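Long-range contacts in uncharacterized protein (Parabacteroides merdae, PDB 4MXN), which is functionally uncharacterised but, as a putative glycosyl hydrolase of family 28 with a right-handed parallel beta-helix fold, probably cleaves glycosidic bonds, perhaps in pectin-like polysaccharides: residues G53-Y59 with N73-E79; I161-Q167 with V184-N190. All blocks are in the same frame, centred on the assembly; numbering follows the deposited sequence.

Interaction 1: residues G53-Y59 with N73-E79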
loop_
_atom_site.group_PDB
_atom_site.type_symbol
_atom_site.label_atom_id
_atom_site.label_comp_id
_atom_site.label_asym_id
_atom_site.label_seq_id
_atom_site.Cartn_x
_atom_site.Cartn_y
_atom_site.Cartn_z
ATOM N N GLY A 53 -12.111 5.003 -16.111
ATOM C CA GLY A 53 -11.608 3.886 -15.328
ATOM C C GLY A 53 -11.026 2.731 -16.108
ATOM O O GLY A 53 -11.021 2.738 -17.342
ATOM N N GLY A 54 -10.488 1.768 -15.358
ATOM C CA GLY A 54 -9.834 0.586 -15.900
ATOM C C GLY A 54 -8.702 0.120 -15.019
ATOM O O GLY A 54 -8.642 0.480 -13.839
ATOM N N ARG A 55 -7.796 -0.699 -15.577
ATOM C CA ARG A 55 -6.711 -1.267 -14.790
ATOM C C ARG A 55 -5.333 -0.933 -15.345
ATOM O O ARG A 55 -5.128 -0.935 -16.556
ATOM C CB ARG A 55 -6.868 -2.793 -14.672
ATOM C CG ARG A 55 -8.257 -3.238 -14.149
ATOM C CD ARG A 55 -8.319 -4.709 -13.774
ATOM N NE ARG A 55 -8.044 -5.576 -14.921
ATOM C CZ ARG A 55 -8.012 -6.902 -14.871
ATOM N NH1 ARG A 55 -8.239 -7.537 -13.724
ATOM N NH2 ARG A 55 -7.753 -7.604 -15.964
ATOM N N LEU A 56 -4.392 -0.599 -14.437
ATOM C CA LEU A 56 -2.994 -0.360 -14.787
ATOM C C LEU A 56 -2.226 -1.633 -14.455
ATOM O O LEU A 56 -2.186 -2.029 -13.292
ATOM C CB LEU A 56 -2.413 0.867 -14.059
ATOM C CG LEU A 56 -1.016 1.323 -14.494
ATOM C CD1 LEU A 56 -0.940 1.624 -16.012
ATOM C CD2 LEU A 56 -0.584 2.534 -13.701
ATOM N N ILE A 57 -1.653 -2.291 -15.486
ATOM C CA ILE A 57 -1.001 -3.593 -15.328
ATOM C C ILE A 57 0.518 -3.517 -15.331
ATOM O O ILE A 57 1.117 -3.103 -16.326
ATOM C CB ILE A 57 -1.469 -4.604 -16.429
ATOM C CG1 ILE A 57 -3.004 -4.583 -16.713
ATOM C CG2 ILE A 57 -0.905 -6.035 -16.204
ATOM C CD1 ILE A 57 -3.945 -5.000 -15.618
ATOM N N PHE A 58 1.122 -4.012 -14.245
ATOM C CA PHE A 58 2.578 -4.160 -14.075
ATOM C C PHE A 58 2.832 -5.639 -14.326
ATOM O O PHE A 58 2.461 -6.453 -13.479
ATOM C CB PHE A 58 3.024 -3.711 -12.657
ATOM C CG PHE A 58 2.904 -2.235 -12.363
ATOM C CD1 PHE A 58 1.677 -1.670 -12.046
ATOM C CD2 PHE A 58 4.027 -1.415 -12.367
ATOM C CE1 PHE A 58 1.567 -0.303 -11.781
ATOM C CE2 PHE A 58 3.916 -0.046 -12.092
ATOM C CZ PHE A 58 2.684 0.496 -11.788
ATOM N N TYR A 59 3.354 -6.023 -15.507
ATOM C CA TYR A 59 3.394 -7.454 -15.819
ATOM C C TYR A 59 4.576 -8.243 -15.246
ATOM O O TYR A 59 4.334 -9.350 -14.754
ATOM C CB TYR A 59 3.260 -7.745 -17.329
ATOM C CG TYR A 59 2.083 -8.649 -17.645
ATOM C CD1 TYR A 59 1.845 -9.807 -16.903
ATOM C CD2 TYR A 59 1.199 -8.345 -18.676
ATOM C CE1 TYR A 59 0.749 -10.628 -17.169
ATOM C CE2 TYR A 59 0.101 -9.163 -18.958
ATOM C CZ TYR A 59 -0.112 -10.310 -18.207
ATOM O OH TYR A 59 -1.187 -11.129 -18.480
ATOM N N ASN A 73 -12.106 4.650 -9.856
ATOM C CA ASN A 73 -12.368 3.701 -10.945
ATOM C C ASN A 73 -11.088 3.099 -11.529
ATOM O O ASN A 73 -11.144 2.462 -12.583
ATOM C CB ASN A 73 -13.242 4.328 -12.043
ATOM C CG ASN A 73 -14.514 4.888 -11.486
ATOM O OD1 ASN A 73 -15.236 4.213 -10.753
ATOM N ND2 ASN A 73 -14.773 6.150 -11.749
ATOM N N VAL A 74 -9.968 3.207 -10.798
ATOM C CA VAL A 74 -8.690 2.647 -11.225
ATOM C C VAL A 74 -8.290 1.521 -10.289
ATOM O O VAL A 74 -8.416 1.652 -9.078
ATOM C CB VAL A 74 -7.561 3.716 -11.317
ATOM C CG1 VAL A 74 -6.232 3.104 -11.783
ATOM C CG2 VAL A 74 -7.967 4.874 -12.232
ATOM N N THR A 75 -7.813 0.425 -10.867
ATOM C CA THR A 75 -7.242 -0.721 -10.176
ATOM C C THR A 75 -5.807 -0.873 -10.656
ATOM O O THR A 75 -5.550 -0.844 -11.859
ATOM C CB THR A 75 -8.090 -1.991 -10.408
ATOM O OG1 THR A 75 -9.299 -1.857 -9.666
ATOM C CG2 THR A 75 -7.372 -3.276 -9.942
ATOM N N ILE A 76 -4.873 -1.036 -9.717
ATOM C CA ILE A 76 -3.477 -1.292 -10.032
ATOM C C ILE A 76 -3.253 -2.782 -9.869
ATOM O O ILE A 76 -3.552 -3.337 -8.814
ATOM C CB ILE A 76 -2.503 -0.438 -9.161
ATOM C CG1 ILE A 76 -2.480 1.041 -9.655
ATOM C CG2 ILE A 76 -1.074 -1.054 -9.158
ATOM C CD1 ILE A 76 -1.824 2.057 -8.663
ATOM N N ARG A 77 -2.739 -3.436 -10.914
ATOM C CA ARG A 77 -2.428 -4.857 -10.847
ATOM C C ARG A 77 -0.925 -5.050 -10.885
ATOM O O ARG A 77 -0.283 -4.628 -11.839
ATOM C CB ARG A 77 -3.086 -5.638 -12.013
ATOM C CG ARG A 77 -4.619 -5.522 -12.110
ATOM C CD ARG A 77 -5.355 -6.646 -11.444
ATOM N NE ARG A 77 -4.811 -7.966 -11.784
ATOM C CZ ARG A 77 -5.120 -9.072 -11.122
ATOM N NH1 ARG A 77 -5.988 -9.030 -10.117
ATOM N NH2 ARG A 77 -4.567 -10.231 -11.463
ATOM N N ILE A 78 -0.370 -5.702 -9.863
ATOM C CA ILE A 78 1.058 -6.055 -9.794
ATOM C C ILE A 78 1.073 -7.555 -10.016
ATOM O O ILE A 78 0.737 -8.305 -9.110
ATOM C CB ILE A 78 1.728 -5.592 -8.467
ATOM C CG1 ILE A 78 1.494 -4.064 -8.267
ATOM C CG2 ILE A 78 3.247 -5.897 -8.500
ATOM C CD1 ILE A 78 1.264 -3.671 -6.894
ATOM N N GLU A 79 1.348 -7.996 -11.253
ATOM C CA GLU A 79 1.220 -9.417 -11.556
ATOM C C GLU A 79 2.366 -10.231 -10.958
ATOM O O GLU A 79 3.369 -9.657 -10.539
ATOM C CB GLU A 79 1.088 -9.667 -13.066
ATOM C CG GLU A 79 -0.083 -8.938 -13.723
ATOM C CD GLU A 79 -1.510 -9.242 -13.292
ATOM O OE1 GLU A 79 -1.754 -10.289 -12.646
ATOM O OE2 GLU A 79 -2.398 -8.431 -13.638
#
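R77 and I57 pair across two parallel strands, 54-58 and 74-78, whose short axes come within 4.7 Å of each other. I57 CD1 lies 3.6 Å from R77 CG, so the branched side chain packs against the CB-CG part of the arginine, while the guanidinium lies farther out, among polar groups. On the same face R55 runs alongside R77. R55 NH1 lies over a face of the R77 guanidinium, 4.0 Å from R77 NE, the two planes being 29° apart; acids next to both arginines would offset this meeting of like charges. E79 takes R77 side-on: R77 NE reaches E79 OE2 at 3.1 Å in the guanidinium plane, and R77 NH2 reaches the syn lone pair of E79 OE1 at 3.1 Å. This two-point grip should limit how the guanidinium can turn, while R55 NE forms a salt bridge with D21.

The face with L56, F58, I76 and I78 is apolar. F58 CE1 meets I76 CG2 at 3.8 Å, and R77 O stands at the edge of the ring. Six backbone bonds join the strands, the straightest being R77 N to L56 O (2.8 Å, 178° at the hydrogen). G53 and G54 suit backbone angles at which a beta carbon would collide with the preceding carbonyl oxygen; at G53 it would also strike N73 O.

Outward from this ladder, L56 and F58 pack on helix 38-50 and F58 meets Y63 edge-to-face. Strand 21-23 pairs with the outer side of 54-58, and strand 111-114 continues the ladder beyond 74-78.

Interaction 2: residues I161-Q167 with V184-N190; sequences IEQVTLQ and VDKVVVN
V187 turns its two methyl groups towards different partners on segment 161-167. Its CG1, anti to the backbone N (chi1 173°), approaches L166 CD1 at 3.8 Å, while CG2 meets I161 CG2 at 3.9 Å, each pair crossing at a slant. A compact branched residue suits this place, filling the inner side between I161 and L166 within the short break in strand 182-190.

On the opposite face T165 runs alongside V188, both side chains heading off the same way, with T165 OG1 3.7 Å from V188 CB. T165 CG2 crosses N190 near its amide, 3.4 Å from N190 ND2, and the amide planes of Q167 and N190 stand 30° apart without a bond between them. T165, Q167 and N190 bring polar groups to this partly exposed surface, with V188 among them. At the other end one water donates to both I161 O (2.8 Å) and D185 OD1 (2.7 Å).

Five backbone bonds keep the register through the bend, where Q163 and K186 both have positive phi angles and turn the chains together. Such parallel strands in register, bending at matched positions with aliphatic residues stacked inside, are characteristic of successive coils of a right-handed parallel beta-helix, the fold of family 28 glycosyl hydrolases.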
loop_
_atom_site.group_PDB
_atom_site.type_symbol
_atom_site.label_atom_id
_atom_site.label_comp_id
_atom_site.label_asym_id
_atom_site.label_seq_id
_atom_site.Cartn_x
_atom_site.Cartn_y
_atom_site.Cartn_z
ATOM N N ILE A 161 -8.893 -4.931 -2.345
ATOM C CA ILE A 161 -7.477 -5.295 -2.223
ATOM C C ILE A 161 -7.406 -6.805 -2.278
ATOM O O ILE A 161 -8.118 -7.461 -1.523
ATOM C CB ILE A 161 -6.799 -4.732 -0.926
ATOM C CG1 ILE A 161 -7.073 -3.220 -0.684
ATOM C CG2 ILE A 161 -5.275 -5.072 -0.868
ATOM C CD1 ILE A 161 -6.528 -2.214 -1.719
ATOM N N GLU A 162 -6.568 -7.370 -3.160
ATOM C CA GLU A 162 -6.438 -8.829 -3.230
ATOM C C GLU A 162 -5.076 -9.296 -3.735
ATOM O O GLU A 162 -4.373 -8.552 -4.426
ATOM C CB GLU A 162 -7.548 -9.439 -4.123
ATOM C CG GLU A 162 -7.529 -9.013 -5.589
ATOM C CD GLU A 162 -8.473 -9.774 -6.504
ATOM O OE1 GLU A 162 -9.240 -10.639 -6.016
ATOM O OE2 GLU A 162 -8.443 -9.496 -7.722
ATOM N N GLN A 163 -4.721 -10.548 -3.374
ATOM C CA GLN A 163 -3.616 -11.399 -3.851
ATOM C C GLN A 163 -2.201 -10.896 -3.607
ATOM O O GLN A 163 -1.278 -11.718 -3.589
ATOM C CB GLN A 163 -3.734 -11.626 -5.376
ATOM C CG GLN A 163 -5.075 -12.158 -5.879
ATOM C CD GLN A 163 -5.108 -12.072 -7.384
ATOM O OE1 GLN A 163 -5.142 -10.975 -7.973
ATOM N NE2 GLN A 163 -5.067 -13.226 -8.039
ATOM N N VAL A 164 -2.003 -9.568 -3.533
ATOM C CA VAL A 164 -0.660 -8.976 -3.421
ATOM C C VAL A 164 0.106 -9.433 -2.161
ATOM O O VAL A 164 -0.490 -9.786 -1.150
ATOM C CB VAL A 164 -0.672 -7.418 -3.500
ATOM C CG1 VAL A 164 -1.046 -6.934 -4.895
ATOM C CG2 VAL A 164 -1.588 -6.791 -2.436
ATOM N N THR A 165 1.432 -9.426 -2.261
ATOM C CA THR A 165 2.328 -9.674 -1.141
ATOM C C THR A 165 2.827 -8.296 -0.726
ATOM O O THR A 165 3.385 -7.570 -1.546
ATOM C CB THR A 165 3.433 -10.691 -1.494
ATOM O OG1 THR A 165 2.842 -12.002 -1.605
ATOM C CG2 THR A 165 4.538 -10.727 -0.438
ATOM N N LEU A 166 2.576 -7.923 0.533
ATOM C CA LEU A 166 2.995 -6.641 1.107
ATOM C C LEU A 166 4.220 -6.950 1.930
ATOM O O LEU A 166 4.138 -7.683 2.920
ATOM C CB LEU A 166 1.836 -6.031 1.939
ATOM C CG LEU A 166 0.563 -5.728 1.128
ATOM C CD1 LEU A 166 -0.530 -5.189 2.004
ATOM C CD2 LEU A 166 0.868 -4.764 -0.025
ATOM N N GLN A 167 5.370 -6.484 1.470
ATOM C CA GLN A 167 6.621 -6.875 2.095
ATOM C C GLN A 167 7.440 -5.722 2.635
ATOM O O GLN A 167 7.720 -4.747 1.929
ATOM C CB GLN A 167 7.446 -7.645 1.057
ATOM C CG GLN A 167 8.841 -8.095 1.488
ATOM C CD GLN A 167 9.470 -8.930 0.404
ATOM O OE1 GLN A 167 9.069 -10.064 0.148
ATOM N NE2 GLN A 167 10.412 -8.358 -0.303
ATOM N N VAL A 184 -10.454 -7.184 1.589
ATOM C CA VAL A 184 -9.016 -7.545 1.549
ATOM C C VAL A 184 -8.976 -9.065 1.471
ATOM O O VAL A 184 -9.321 -9.736 2.445
ATOM C CB VAL A 184 -8.204 -6.975 2.748
ATOM C CG1 VAL A 184 -6.716 -7.225 2.564
ATOM C CG2 VAL A 184 -8.473 -5.481 2.953
ATOM N N ASP A 185 -8.633 -9.609 0.301
ATOM C CA ASP A 185 -8.696 -11.046 0.053
ATOM C C ASP A 185 -7.376 -11.662 -0.394
ATOM O O ASP A 185 -6.775 -11.160 -1.330
ATOM C CB ASP A 185 -9.755 -11.324 -1.036
ATOM C CG ASP A 185 -11.184 -11.246 -0.552
ATOM O OD1 ASP A 185 -11.743 -10.139 -0.543
ATOM O OD2 ASP A 185 -11.743 -12.301 -0.184
ATOM N N LYS A 186 -6.954 -12.783 0.228
ATOM C CA LYS A 186 -5.738 -13.551 -0.154
ATOM C C LYS A 186 -4.446 -12.672 -0.148
ATOM O O LYS A 186 -3.529 -12.886 -0.946
ATOM C CB LYS A 186 -5.938 -14.228 -1.541
ATOM C CG LYS A 186 -7.204 -15.094 -1.631
ATOM C CD LYS A 186 -7.616 -15.373 -3.080
ATOM C CE LYS A 186 -8.991 -15.993 -3.171
ATOM N NZ LYS A 186 -10.063 -14.967 -3.114
ATOM N N VAL A 187 -4.381 -11.702 0.768
ATOM C CA VAL A 187 -3.208 -10.822 0.848
ATOM C C VAL A 187 -2.183 -11.460 1.797
ATOM O O VAL A 187 -2.553 -12.091 2.774
ATOM C CB VAL A 187 -3.574 -9.357 1.253
ATOM C CG1 VAL A 187 -2.325 -8.496 1.501
ATOM C CG2 VAL A 187 -4.452 -8.697 0.189
ATOM N N VAL A 188 -0.907 -11.342 1.471
ATOM C CA VAL A 188 0.159 -11.880 2.305
ATOM C C VAL A 188 0.958 -10.683 2.829
ATOM O O VAL A 188 1.370 -9.837 2.030
ATOM C CB VAL A 188 1.055 -12.901 1.546
ATOM C CG1 VAL A 188 2.293 -13.294 2.371
ATOM C CG2 VAL A 188 0.253 -14.145 1.112
ATOM N N VAL A 189 1.139 -10.585 4.166
ATOM C CA VAL A 189 1.978 -9.523 4.735
ATOM C C VAL A 189 3.257 -10.186 5.254
ATOM O O VAL A 189 3.184 -11.046 6.138
ATOM C CB VAL A 189 1.302 -8.631 5.815
ATOM C CG1 VAL A 189 2.275 -7.577 6.336
ATOM C CG2 VAL A 189 0.033 -7.962 5.280
ATOM N N ASN A 190 4.415 -9.829 4.651
ATOM C CA ASN A 190 5.733 -10.333 5.055
ATOM C C ASN A 190 6.425 -9.213 5.798
ATOM O O ASN A 190 6.620 -8.147 5.233
ATOM C CB ASN A 190 6.554 -10.840 3.865
ATOM C CG ASN A 190 6.044 -12.134 3.281
ATOM O OD1 ASN A 190 5.546 -13.010 3.986
ATOM N ND2 ASN A 190 6.246 -12.327 1.994
HETATM O O HOH W 1 -10.788 -8.118 -2.054
#

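Following the chain from the N terminus, interaction 1 comes first: the 13 residues between its segments, part of them in strand 61-69, carry the chain away and back to pair 73-79 with 53-59. Interaction 2 opens only after this loop has closed, and its 16 intervening residues include strand 174-177. The two closures therefore follow in series, neither nested nor crossed. Their centres lie about 15 Å apart, with strand 111-114 pairing between 74-78 and 159-162. R77 spans that gap through NH1, which makes a weak hydrogen bond to Q163 OE1 and a long, weak ion pair with E162 OE2, tying the helix-covered N-terminal end to the middle coils.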